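Local coordinates for aminopeptidase N (Francisella tularensis subsp. tularensis, PDB 5DLL), which catalyses, with a bound zinc ion, the release of N-terminal amino acids from peptides, preferably alanine, and probably degrades intracellular peptides left by protein breakdown, at residues D356-I359 against I360-A363; G408-G411 against F412-M416; A668-I671 against A672-K675; G765-H769 against P770-P774. All coordinates share one frame; numbering follows the deposited sequence.

Contact 1: D356-I359 against I360-A363; sequences DVRI and IRSA
On helix 349-369 of the M1 peptidase domain, Val357 and Arg361 stand one turn apart and run side by side, pointing the same way. CG1 of Val357 lies 3.7 Å from Arg361 NE. The valine torsion sets this up: CG1 is anti to the backbone N (chi1 174°), while the arginine reaches out fully extended from CG to NE. In the backbone of the same pair, Arg361 N donates to Val357 O at 2.9 Å with an N-H...O angle of 167°. Ser362 N repeats the step to Arg358 O, also at 2.9 Å, and the bonds at both ends, Ile360 N to Asp356 O and Ala363 N to Ile359 O, are weak; a wider pi-type turn runs through 360-363. Arg361 NH1 has its salt bridge with Asp570, and Asp356 OD1 has one with Lys352. Phe540, in a loop, packs on Val357, Ile360 and Arg361, while from helix 565-581 Phe566 meets Val357 and Trp569 meets Arg361. Within the helix the flat end of Arg361 takes the valine methyl over one face, Val357 CG1 standing 3.7 Å above the guanidinium plane and offset toward its rim.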
ATOM      1  N   ASP A 356       9.541  -0.484  -1.758  1.00 50.52           N
ATOM      2  CA  ASP A 356       8.753   0.639  -2.290  1.00 49.33           C
ATOM      3  C   ASP A 356       9.147   0.976  -3.727  1.00 49.02           C
ATOM      4  O   ASP A 356       8.297   1.353  -4.533  1.00 61.89           O
ATOM      5  CB  ASP A 356       8.898   1.888  -1.409  1.00 51.58           C
ATOM      6  CG  ASP A 356       8.348   1.690   0.006  1.00 60.86           C
ATOM      7  OD1 ASP A 356       7.500   0.793   0.216  1.00 58.96           O
ATOM      8  OD2 ASP A 356       8.770   2.441   0.913  1.00 52.70           O
ATOM      9  N   VAL A 357      10.434   0.848  -4.042  1.00 46.21           N
ATOM     10  CA  VAL A 357      10.919   1.072  -5.405  1.00 45.90           C
ATOM     11  C   VAL A 357      10.467  -0.037  -6.365  1.00 45.14           C
ATOM     12  O   VAL A 357      10.097   0.247  -7.505  1.00 44.76           O
ATOM     13  CB  VAL A 357      12.455   1.202  -5.450  1.00 47.45           C
ATOM     14  CG1 VAL A 357      12.952   1.291  -6.891  1.00 46.39           C
ATOM     15  CG2 VAL A 357      12.907   2.418  -4.652  1.00 49.96           C
ATOM     16  N   ARG A 358      10.505  -1.289  -5.908  0.50 45.03           N
ATOM     17  CA  ARG A 358      10.041  -2.417  -6.717  0.50 46.15           C
ATOM     18  C   ARG A 358       8.611  -2.189  -7.224  0.50 45.38           C
ATOM     19  O   ARG A 358       8.281  -2.582  -8.342  0.50 49.64           O
ATOM     20  CB  ARG A 358      10.117  -3.734  -5.928  0.50 46.83           C
ATOM     21  CG  ARG A 358      11.524  -4.263  -5.667  0.50 46.71           C
ATOM     22  CD  ARG A 358      12.453  -4.045  -6.849  0.50 47.74           C
ATOM     23  NE  ARG A 358      11.846  -4.474  -8.104  0.50 49.28           N
ATOM     24  CZ  ARG A 358      12.411  -4.328  -9.299  0.50 49.03           C
ATOM     25  NH1 ARG A 358      13.607  -3.762  -9.406  0.50 46.98           N
ATOM     26  NH2 ARG A 358      11.778  -4.747 -10.386  0.50 47.76           N
ATOM     27  N   ILE A 359       7.776  -1.551  -6.401  1.00 45.32           N
ATOM     28  CA  ILE A 359       6.403  -1.185  -6.792  1.00 43.43           C
ATOM     29  C   ILE A 359       6.386  -0.131  -7.897  1.00 40.93           C
ATOM     30  O   ILE A 359       5.605  -0.241  -8.842  1.00 43.74           O
ATOM     31  CB  ILE A 359       5.579  -0.686  -5.574  1.00 42.14           C
ATOM     32  CG1 ILE A 359       5.093  -1.881  -4.746  1.00 46.26           C
ATOM     33  CG2 ILE A 359       4.388   0.159  -6.007  1.00 37.80           C
ATOM     34  CD1 ILE A 359       4.441  -1.503  -3.432  1.00 51.68           C
ATOM     35  N   ILE A 360       7.241   0.881  -7.776  1.00 39.86           N
ATOM     36  CA  ILE A 360       7.318   1.940  -8.783  1.00 40.53           C
ATOM     37  C   ILE A 360       7.831   1.410 -10.122  1.00 42.03           C
ATOM     38  O   ILE A 360       7.302   1.763 -11.172  1.00 45.55           O
ATOM     39  CB  ILE A 360       8.201   3.117  -8.322  1.00 40.58           C
ATOM     40  CG1 ILE A 360       7.619   3.766  -7.062  1.00 40.37           C
ATOM     41  CG2 ILE A 360       8.343   4.156  -9.430  1.00 40.86           C
ATOM     42  CD1 ILE A 360       6.191   4.253  -7.206  1.00 39.94           C
ATOM     43  N   ARG A 361       8.851   0.563 -10.088  1.00 46.19           N
ATOM     44  CA  ARG A 361       9.398  -0.017 -11.317  1.00 53.35           C
ATOM     45  C   ARG A 361       8.492  -1.075 -11.930  1.00 54.16           C
ATOM     46  O   ARG A 361       8.455  -1.223 -13.149  1.00 64.82           O
ATOM     47  CB  ARG A 361      10.775  -0.613 -11.054  1.00 56.96           C
ATOM     48  CG  ARG A 361      11.829   0.441 -10.793  1.00 57.12           C
ATOM     49  CD  ARG A 361      13.140  -0.203 -10.408  1.00 60.04           C
ATOM     50  NE  ARG A 361      14.218   0.773 -10.344  1.00 58.03           N
ATOM     51  CZ  ARG A 361      15.426   0.524  -9.851  1.00 57.35           C
ATOM     52  NH1 ARG A 361      15.725  -0.678  -9.369  1.00 59.93           N
ATOM     53  NH2 ARG A 361      16.337   1.487  -9.836  1.00 60.84           N
ATOM     54  N   SER A 362       7.776  -1.814 -11.086  1.00 60.52           N
ATOM     55  CA  SER A 362       6.816  -2.809 -11.561  1.00 59.76           C
ATOM     56  C   SER A 362       5.497  -2.151 -11.979  1.00 53.27           C
ATOM     57  O   SER A 362       5.277  -1.903 -13.162  1.00 56.90           O
ATOM     58  CB  SER A 362       6.580  -3.885 -10.494  1.00 60.70           C
ATOM     59  OG  SER A 362       5.703  -4.887 -10.966  1.00 72.91           O
ATOM     60  N   ALA A 363       4.647  -1.830 -11.006  1.00 53.96           N
ATOM     61  CA  ALA A 363       3.256  -1.447 -11.274  1.00 50.21           C
ATOM     62  C   ALA A 363       3.094  -0.023 -11.794  1.00 46.67           C
ATOM     63  O   ALA A 363       2.358   0.208 -12.753  1.00 52.12           O
ATOM     64  CB  ALA A 363       2.419  -1.632 -10.018  1.00 47.22           C
TER

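Contact 2: G408-G411 against F412-M416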
ATOM      1  N   GLY A 408      16.176  18.384   2.830  1.00 50.98           N
ATOM      2  CA  GLY A 408      16.751  17.706   3.988  1.00 46.03           C
ATOM      3  C   GLY A 408      15.735  17.661   5.115  1.00 45.12           C
ATOM      4  O   GLY A 408      14.727  18.374   5.079  1.00 42.65           O
ATOM      5  N   GLU A 409      16.001  16.831   6.121  1.00 44.39           N
ATOM      6  CA  GLU A 409      15.033  16.584   7.193  1.00 46.45           C
ATOM      7  C   GLU A 409      14.614  17.870   7.901  1.00 47.30           C
ATOM      8  O   GLU A 409      13.424  18.136   8.058  1.00 52.22           O
ATOM      9  CB  GLU A 409      15.594  15.582   8.209  1.00 44.02           C
ATOM     10  CG  GLU A 409      14.719  15.341   9.443  1.00 45.19           C
ATOM     11  CD  GLU A 409      13.456  14.532   9.174  1.00 47.23           C
ATOM     12  OE1 GLU A 409      13.357  13.869   8.120  1.00 49.14           O
ATOM     13  OE2 GLU A 409      12.555  14.548  10.040  1.00 52.12           O
ATOM     14  N   GLU A 410      15.592  18.660   8.320  1.00 50.94           N
ATOM     15  CA  GLU A 410      15.327  19.823   9.162  1.00 53.28           C
ATOM     16  C   GLU A 410      14.393  20.803   8.455  1.00 48.35           C
ATOM     17  O   GLU A 410      13.415  21.268   9.044  1.00 44.45           O
ATOM     18  CB  GLU A 410      16.642  20.501   9.558  1.00 58.24           C
ATOM     19  CG  GLU A 410      16.552  21.380  10.802  1.00 66.10           C
ATOM     20  CD  GLU A 410      17.911  21.855  11.302  1.00 70.06           C
ATOM     21  OE1 GLU A 410      18.947  21.502  10.695  1.00 69.21           O
ATOM     22  OE2 GLU A 410      17.947  22.586  12.315  1.00 74.95           O
ATOM     23  N   GLY A 411      14.688  21.081   7.185  1.00 48.75           N
ATOM     24  CA  GLY A 411      13.883  21.988   6.363  1.00 44.90           C
ATOM     25  C   GLY A 411      12.534  21.426   5.942  1.00 44.01           C
ATOM     26  O   GLY A 411      11.583  22.173   5.712  1.00 43.52           O
ATOM     27  N   PHE A 412      12.455  20.105   5.826  1.00 45.21           N
ATOM     28  CA  PHE A 412      11.198  19.424   5.542  1.00 42.34           C
ATOM     29  C   PHE A 412      10.245  19.531   6.733  1.00 44.44           C
ATOM     30  O   PHE A 412       9.055  19.781   6.551  1.00 55.63           O
ATOM     31  CB  PHE A 412      11.468  17.960   5.203  1.00 44.76           C
ATOM     32  CG  PHE A 412      10.252  17.198   4.748  1.00 40.80           C
ATOM     33  CD1 PHE A 412       9.791  17.318   3.442  1.00 41.88           C
ATOM     34  CD2 PHE A 412       9.587  16.340   5.615  1.00 37.41           C
ATOM     35  CE1 PHE A 412       8.679  16.609   3.013  1.00 38.21           C
ATOM     36  CE2 PHE A 412       8.477  15.629   5.191  1.00 40.52           C
ATOM     37  CZ  PHE A 412       8.021  15.766   3.889  1.00 37.73           C
ATOM     38  N   GLN A 413      10.772  19.350   7.945  1.00 44.45           N
ATOM     39  CA  GLN A 413       9.987  19.538   9.170  1.00 45.47           C
ATOM     40  C   GLN A 413       9.576  21.002   9.369  1.00 47.50           C
ATOM     41  O   GLN A 413       8.482  21.274   9.860  1.00 47.15           O
ATOM     42  CB  GLN A 413      10.756  19.050  10.403  1.00 46.56           C
ATOM     43  CG  GLN A 413      11.045  17.557  10.436  1.00 46.76           C
ATOM     44  CD  GLN A 413       9.796  16.700  10.381  1.00 52.37           C
ATOM     45  OE1 GLN A 413       8.715  17.125  10.795  1.00 56.32           O
ATOM     46  NE2 GLN A 413       9.939  15.480   9.867  1.00 49.50           N
ATOM     47  N   LYS A 414      10.452  21.936   9.000  1.00 50.91           N
ATOM     48  CA  LYS A 414      10.088  23.363   8.958  1.00 55.50           C
ATOM     49  C   LYS A 414       8.880  23.600   8.045  1.00 51.24           C
ATOM     50  O   LYS A 414       8.034  24.449   8.329  1.00 50.01           O
ATOM     51  CB  LYS A 414      11.255  24.227   8.459  1.00 58.40           C
ATOM     52  CG  LYS A 414      12.318  24.574   9.488  1.00 58.66           C
ATOM     53  CD  LYS A 414      13.351  25.502   8.862  1.00 66.19           C
ATOM     54  CE  LYS A 414      14.440  25.914   9.842  1.00 77.77           C
ATOM     55  NZ  LYS A 414      15.356  24.795  10.201  1.00 81.26           N
ATOM     56  N   GLY A 415       8.828  22.860   6.939  1.00 49.82           N
ATOM     57  CA  GLY A 415       7.722  22.947   5.993  1.00 47.72           C
ATOM     58  C   GLY A 415       6.436  22.316   6.496  1.00 46.68           C
ATOM     59  O   GLY A 415       5.351  22.817   6.203  1.00 47.97           O
ATOM     60  N   MET A 416       6.553  21.210   7.236  1.00 44.17           N
ATOM     61  CA  MET A 416       5.395  20.586   7.894  1.00 42.44           C
ATOM     62  C   MET A 416       4.848  21.517   8.968  1.00 47.09           C
ATOM     63  O   MET A 416       3.645  21.758   9.038  1.00 48.37           O
ATOM     64  CB  MET A 416       5.774  19.256   8.551  1.00 40.29           C
ATOM     65  CG  MET A 416       6.239  18.174   7.592  1.00 41.84           C
ATOM     66  SD  MET A 416       4.978  17.692   6.401  1.00 45.96           S
ATOM     67  CE  MET A 416       3.705  17.056   7.492  1.00 51.46           C
TER
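Gln413 NE2 donates to Glu409 OE2 at 2.8 Å, a side-chain hydrogen bond spanning one helical turn. It is not a flat pairing: the donor stands 43° out of the carboxylate plane, and the carboxylate and amide planes are 39° apart. Both chains bend at chi2 to meet, Glu409 after starting with CG anti to its own N (chi1 175°) and Gln413 with CG anti to the carbonyl carbon. The other oxygen, OE1 of Glu409, takes a salt bridge from Arg252 and a hydrogen bond from His404, so the carboxylate is gripped at both oxygens. The same pair of residues is joined through the backbone, where Gln413 N donates to Glu409 O at 2.9 Å.

All of this lies on helix 390-423 of the peptidase domain, at a kink where the amides of Glu409 and Glu410 are not bonded to the turn before them. Gly408, just before, has a positive phi, which favours glycine; its O accepts from Phe412 N at 3.0 Å and carries the helix onward. On the outer side Glu410 and Lys414 run alongside each other; Lys414 NZ is 4.0 Å from Glu410 OE2, too far for a salt bridge. Inward, the ring of Phe412 leads away to meet the rings of His404 and Phe337, and Met437 of helix 430-439 packs on the same phenylalanine.

Contact 3: A668-I671 against A672-K675; sequences AEQI and AKRK
Main-chain bonds set the frame between Ala668-Ile671 and Ala672-Lys675, the first turns of helix 668-685. Ala672 N donates to Ala668 O and Lys673 N to Glu669 O; Arg674 N reaches Gln670 O at 3.2 Å, and Lys675 N to Ile671 O is weak.

The polar side-chain approach belongs to Arg674. Its chain bends at chi3 (-69°), which folds the guanidinium back over the helix and brings one face above Gln670 O, with the oxygen over the centre and CZ 3.4 Å from it. Thus Gln670 O receives the Arg674 amide and also faces the flat cation. The outer end of the arginine has its own partners: NE forms a salt bridge with Asp297, and NH2 donates to Ser665 O just before the helix.

Van der Waals contact joins the remaining chains. Ile671 CG1 lies 3.5 Å from Arg674 NH2, the two side chains crossing, and Gln670 and Lys673 run alongside one another, OE1 to CD. The apolar pair is Ile671 CG2 with Lys675 CE, 4.2 Å apart.

With Asp297 and two backbone carbonyls around it, the Arg674 charge is probably well compensated, and its bridge to Asp297 ties the C-terminal helical domain to the peptidase domain.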
ATOM      1  N   ALA A 668      15.009  -5.910  15.217  1.00 51.40           N
ATOM      2  CA  ALA A 668      15.445  -5.811  13.816  1.00 50.70           C
ATOM      3  C   ALA A 668      16.637  -6.715  13.480  1.00 53.92           C
ATOM      4  O   ALA A 668      16.792  -7.132  12.326  1.00 56.57           O
ATOM      5  CB  ALA A 668      15.772  -4.366  13.468  1.00 50.39           C
ATOM      6  N   GLU A 669      17.469  -7.006  14.483  1.00 58.61           N
ATOM      7  CA  GLU A 669      18.637  -7.873  14.315  1.00 63.10           C
ATOM      8  C   GLU A 669      18.231  -9.341  14.207  1.00 55.95           C
ATOM      9  O   GLU A 669      18.746 -10.062  13.347  1.00 43.66           O
ATOM     10  CB  GLU A 669      19.627  -7.686  15.476  1.00 71.41           C
ATOM     11  CG  GLU A 669      21.004  -8.303  15.231  1.00 83.21           C
ATOM     12  CD  GLU A 669      21.969  -8.120  16.396  1.00 89.36           C
ATOM     13  OE1 GLU A 669      21.662  -7.340  17.323  1.00 86.05           O
ATOM     14  OE2 GLU A 669      23.045  -8.759  16.387  1.00 75.97           O
ATOM     15  N   GLN A 670      17.320  -9.778  15.080  1.00 52.53           N
ATOM     16  CA  GLN A 670      16.794 -11.151  15.038  1.00 55.35           C
ATOM     17  C   GLN A 670      15.977 -11.428  13.771  1.00 48.76           C
ATOM     18  O   GLN A 670      16.016 -12.531  13.221  1.00 51.47           O
ATOM     19  CB  GLN A 670      15.948 -11.452  16.284  1.00 59.50           C
ATOM     20  CG  GLN A 670      16.760 -11.591  17.565  1.00 60.97           C
ATOM     21  CD  GLN A 670      17.764 -12.727  17.498  1.00 69.71           C
ATOM     22  OE1 GLN A 670      18.974 -12.511  17.597  1.00 65.91           O
ATOM     23  NE2 GLN A 670      17.268 -13.944  17.306  1.00 79.73           N
ATOM     24  N   ILE A 671      15.252 -10.418  13.307  1.00 43.46           N
ATOM     25  CA  ILE A 671      14.483 -10.524  12.076  1.00 45.68           C
ATOM     26  C   ILE A 671      15.419 -10.653  10.869  1.00 48.21           C
ATOM     27  O   ILE A 671      15.236 -11.540  10.032  1.00 47.92           O
ATOM     28  CB  ILE A 671      13.533  -9.313  11.912  1.00 47.26           C
ATOM     29  CG1 ILE A 671      12.458  -9.345  13.006  1.00 47.09           C
ATOM     30  CG2 ILE A 671      12.868  -9.316  10.542  1.00 48.10           C
ATOM     31  CD1 ILE A 671      11.749  -8.024  13.215  1.00 51.46           C
ATOM     32  N   ALA A 672      16.419  -9.775  10.796  1.00 51.76           N
ATOM     33  CA  ALA A 672      17.384  -9.760   9.686  1.00 50.29           C
ATOM     34  C   ALA A 672      18.218 -11.036   9.625  1.00 50.91           C
ATOM     35  O   ALA A 672      18.588 -11.492   8.540  1.00 48.72           O
ATOM     36  CB  ALA A 672      18.300  -8.551   9.804  1.00 50.57           C
ATOM     37  N   LYS A 673      18.516 -11.588  10.801  1.00 56.53           N
ATOM     38  CA  LYS A 673      19.245 -12.856  10.940  1.00 53.75           C
ATOM     39  C   LYS A 673      18.445 -13.971  10.267  1.00 49.52           C
ATOM     40  O   LYS A 673      18.980 -14.724   9.449  1.00 44.26           O
ATOM     41  CB  LYS A 673      19.456 -13.182  12.433  1.00 55.90           C
ATOM     42  CG  LYS A 673      20.845 -13.667  12.835  1.00 57.90           C
ATOM     43  CD  LYS A 673      21.112 -13.340  14.306  1.00 63.97           C
ATOM     44  CE  LYS A 673      22.144 -14.252  14.967  1.00 75.07           C
ATOM     45  NZ  LYS A 673      23.567 -13.900  14.691  1.00 70.88           N
ATOM     46  N   ARG A 674      17.154 -14.038  10.601  1.00 47.17           N
ATOM     47  CA  ARG A 674      16.252 -15.091  10.120  1.00 41.59           C
ATOM     48  C   ARG A 674      16.064 -15.130   8.609  1.00 44.26           C
ATOM     49  O   ARG A 674      15.796 -16.193   8.044  1.00 42.12           O
ATOM     50  CB  ARG A 674      14.872 -14.966  10.777  1.00 42.94           C
ATOM     51  CG  ARG A 674      14.739 -15.686  12.108  1.00 44.67           C
ATOM     52  CD  ARG A 674      13.293 -15.706  12.578  1.00 47.70           C
ATOM     53  NE  ARG A 674      12.834 -14.373  12.967  1.00 54.90           N
ATOM     54  CZ  ARG A 674      13.007 -13.824  14.170  1.00 55.79           C
ATOM     55  NH1 ARG A 674      13.632 -14.483  15.140  1.00 67.29           N
ATOM     56  NH2 ARG A 674      12.545 -12.600  14.409  1.00 53.85           N
ATOM     57  N   LYS A 675      16.176 -13.986   7.947  1.00 47.98           N
ATOM     58  CA  LYS A 675      15.986 -13.973   6.500  1.00 54.04           C
ATOM     59  C   LYS A 675      17.279 -14.245   5.738  1.00 47.37           C
ATOM     60  O   LYS A 675      17.244 -14.924   4.714  1.00 52.80           O
ATOM     61  CB  LYS A 675      15.280 -12.706   6.012  1.00 58.04           C
ATOM     62  CG  LYS A 675      15.935 -11.382   6.353  1.00 67.27           C
ATOM     63  CD  LYS A 675      15.091 -10.229   5.828  1.00 78.42           C
ATOM     64  CE  LYS A 675      13.745 -10.126   6.539  1.00 79.35           C
ATOM     65  NZ  LYS A 675      12.982  -8.913   6.141  1.00 78.95           N
TER

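Contact 4: G765-H769 against P770-P774; sequences GLVNH and PAYNP
His769 O accepts from Tyr772 N at 2.9 Å, the bond that closes a type I beta turn from His769 to Tyr772. The N-H...O angle is 143°, and the donor stands 52° above the carbonyl plane rather than in line with it. This turn follows helix 759-767 and leads the chain toward helix 777-788, both in the C-terminal helical domain. Just before it, Leu766 O accepts from His769 N at 3.1 Å.

At the start of the turn the His769 ring is held from two directions. Pro770 CD sits over its face in a CH-pi contact, 3.6 Å from the ring centroid and 22° off the normal, while the Ala771 methyl approaches at the edge, with CB 3.5 Å from His769 ND1. Tyr734 meets this ring edge-to-face, and Trp747 of helix 741-752 meets it as well.

The tyrosine ring lies against Val767. With CG of Tyr772 anti to the backbone N, CG1 of the valine is over one ring face, and Tyr772 CD2 is 3.9 Å from Val767 CB. Leu783, on helix 777-788, packs against both residues.

One backbone bond thus closes the turn and the CH-pi contact settles the His769 ring on Pro770, while Val767 and Tyr772 join the turn to Leu783 and Lys779 NZ adds a hydrogen bond to Ala771 O.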
ATOM      1  N   GLY A 765      -5.414 -31.599  -7.326  1.00 62.15           N
ATOM      2  CA  GLY A 765      -5.815 -32.426  -6.193  1.00 61.49           C
ATOM      3  C   GLY A 765      -6.257 -31.575  -5.017  1.00 64.63           C
ATOM      4  O   GLY A 765      -7.067 -32.012  -4.195  1.00 70.19           O
ATOM      5  N   LEU A 766      -5.720 -30.358  -4.939  1.00 59.23           N
ATOM      6  CA  LEU A 766      -6.037 -29.434  -3.853  1.00 65.25           C
ATOM      7  C   LEU A 766      -7.415 -28.780  -3.974  1.00 65.43           C
ATOM      8  O   LEU A 766      -8.028 -28.469  -2.954  1.00 71.20           O
ATOM      9  CB  LEU A 766      -4.952 -28.353  -3.717  1.00 68.54           C
ATOM     10  CG  LEU A 766      -3.642 -28.801  -3.055  1.00 69.47           C
ATOM     11  CD1 LEU A 766      -2.604 -27.687  -3.115  1.00 64.38           C
ATOM     12  CD2 LEU A 766      -3.873 -29.250  -1.617  1.00 71.16           C
ATOM     13  N   VAL A 767      -7.916 -28.583  -5.192  1.00 66.06           N
ATOM     14  CA  VAL A 767      -9.254 -27.992  -5.359  1.00 64.28           C
ATOM     15  C   VAL A 767     -10.344 -28.901  -4.771  1.00 63.36           C
ATOM     16  O   VAL A 767     -11.370 -28.420  -4.290  1.00 67.65           O
ATOM     17  CB  VAL A 767      -9.588 -27.632  -6.833  1.00 60.66           C
ATOM     18  CG1 VAL A 767      -8.489 -26.774  -7.451  1.00 55.01           C
ATOM     19  CG2 VAL A 767      -9.848 -28.876  -7.670  1.00 67.33           C
ATOM     20  N   ASN A 768     -10.098 -30.210  -4.788  1.00 64.55           N
ATOM     21  CA  ASN A 768     -11.035 -31.200  -4.247  1.00 66.51           C
ATOM     22  C   ASN A 768     -10.845 -31.428  -2.740  1.00 63.30           C
ATOM     23  O   ASN A 768     -11.665 -32.083  -2.097  1.00 60.87           O
ATOM     24  CB  ASN A 768     -10.882 -32.526  -5.000  1.00 67.60           C
ATOM     25  CG  ASN A 768     -10.855 -32.341  -6.513  1.00 69.98           C
ATOM     26  OD1 ASN A 768     -11.655 -31.591  -7.075  1.00 62.25           O
ATOM     27  ND2 ASN A 768      -9.921 -33.019  -7.177  1.00 69.05           N
ATOM     28  N   HIS A 769      -9.764 -30.873  -2.195  1.00 61.78           N
ATOM     29  CA  HIS A 769      -9.409 -31.006  -0.781  1.00 62.43           C
ATOM     30  C   HIS A 769     -10.292 -30.084   0.072  1.00 59.32           C
ATOM     31  O   HIS A 769     -10.583 -28.960  -0.339  1.00 56.62           O
ATOM     32  CB  HIS A 769      -7.929 -30.637  -0.609  1.00 63.91           C
ATOM     33  CG  HIS A 769      -7.242 -31.347   0.514  1.00 72.38           C
ATOM     34  ND1 HIS A 769      -6.914 -30.726   1.700  1.00 67.85           N
ATOM     35  CD2 HIS A 769      -6.810 -32.626   0.628  1.00 75.60           C
ATOM     36  CE1 HIS A 769      -6.315 -31.591   2.497  1.00 68.07           C
ATOM     37  NE2 HIS A 769      -6.238 -32.751   1.870  1.00 73.78           N
ATOM     38  N   PRO A 770     -10.718 -30.548   1.269  1.00 64.90           N
ATOM     39  CA  PRO A 770     -11.617 -29.735   2.101  1.00 68.80           C
ATOM     40  C   PRO A 770     -10.969 -28.442   2.601  1.00 73.93           C
ATOM     41  O   PRO A 770     -11.677 -27.500   2.964  1.00 73.15           O
ATOM     42  CB  PRO A 770     -11.934 -30.661   3.279  1.00 66.30           C
ATOM     43  CG  PRO A 770     -10.734 -31.534   3.389  1.00 63.83           C
ATOM     44  CD  PRO A 770     -10.304 -31.778   1.970  1.00 66.52           C
ATOM     45  N   ALA A 771      -9.636 -28.419   2.631  1.00 74.02           N
ATOM     46  CA  ALA A 771      -8.870 -27.201   2.901  1.00 64.92           C
ATOM     47  C   ALA A 771      -9.118 -26.106   1.861  1.00 66.80           C
ATOM     48  O   ALA A 771      -8.974 -24.924   2.165  1.00 65.36           O
ATOM     49  CB  ALA A 771      -7.386 -27.518   2.965  1.00 65.58           C
ATOM     50  N   TYR A 772      -9.465 -26.502   0.636  1.00 60.10           N
ATOM     51  CA  TYR A 772      -9.858 -25.552  -0.400  1.00 57.16           C
ATOM     52  C   TYR A 772     -11.369 -25.351  -0.416  1.00 56.38           C
ATOM     53  O   TYR A 772     -12.136 -26.245  -0.056  1.00 52.35           O
ATOM     54  CB  TYR A 772      -9.389 -26.031  -1.774  1.00 59.68           C
ATOM     55  CG  TYR A 772      -9.603 -25.031  -2.899  1.00 57.36           C
ATOM     56  CD1 TYR A 772      -8.814 -23.888  -3.004  1.00 51.61           C
ATOM     57  CD2 TYR A 772     -10.590 -25.233  -3.861  1.00 62.53           C
ATOM     58  CE1 TYR A 772      -9.004 -22.974  -4.028  1.00 50.08           C
ATOM     59  CE2 TYR A 772     -10.782 -24.327  -4.894  1.00 60.84           C
ATOM     60  CZ  TYR A 772      -9.988 -23.199  -4.973  1.00 55.97           C
ATOM     61  OH  TYR A 772     -10.183 -22.295  -5.996  1.00 52.32           O
ATOM     62  N   ASN A 773     -11.768 -24.151  -0.827  1.00 58.09           N
ATOM     63  CA  ASN A 773     -13.161 -23.795  -1.053  1.00 55.69           C
ATOM     64  C   ASN A 773     -13.183 -22.617  -2.033  1.00 54.61           C
ATOM     65  O   ASN A 773     -12.678 -21.541  -1.709  1.00 50.40           O
ATOM     66  CB  ASN A 773     -13.843 -23.410   0.261  1.00 55.84           C
ATOM     67  CG  ASN A 773     -15.356 -23.406   0.155  1.00 60.30           C
ATOM     68  OD1 ASN A 773     -15.929 -22.884  -0.803  1.00 61.92           O
ATOM     69  ND2 ASN A 773     -16.014 -23.988   1.149  1.00 63.21           N
ATOM     70  N   PRO A 774     -13.756 -22.818  -3.234  1.00 58.17           N
ATOM     71  CA  PRO A 774     -13.758 -21.761  -4.254  1.00 60.05           C
ATOM     72  C   PRO A 774     -14.686 -20.582  -3.946  1.00 61.04           C
ATOM     73  O   PRO A 774     -14.598 -19.549  -4.615  1.00 54.55           O
ATOM     74  CB  PRO A 774     -14.228 -22.491  -5.516  1.00 62.97           C
ATOM     75  CG  PRO A 774     -15.066 -23.613  -5.008  1.00 64.90           C
ATOM     76  CD  PRO A 774     -14.466 -24.027  -3.693  1.00 61.75           C
TER

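Along the chain the four contacts come in series, each closing before the next opens. Contacts 1 and 2 belong to the peptidase domain, on helices 349-369 and 390-423, with centres 26 Å apart; the side chain of Asp356 lies about 14 Å from the zinc ion, whereas contact 2 is away from the metal sites. Contacts 3 and 4 belong to the C-terminal helical domain, 35 Å apart between centres. Across the domains, contact 1 is closest to contact 3, at 24 Å between centres, and contacts 2 and 4 are 54 Å apart on opposite sides of the chain's centre. None touches another, but the salt bridges Arg361-Asp570 and Arg674-Asp297 each link the zinc-bearing domain to the helical one.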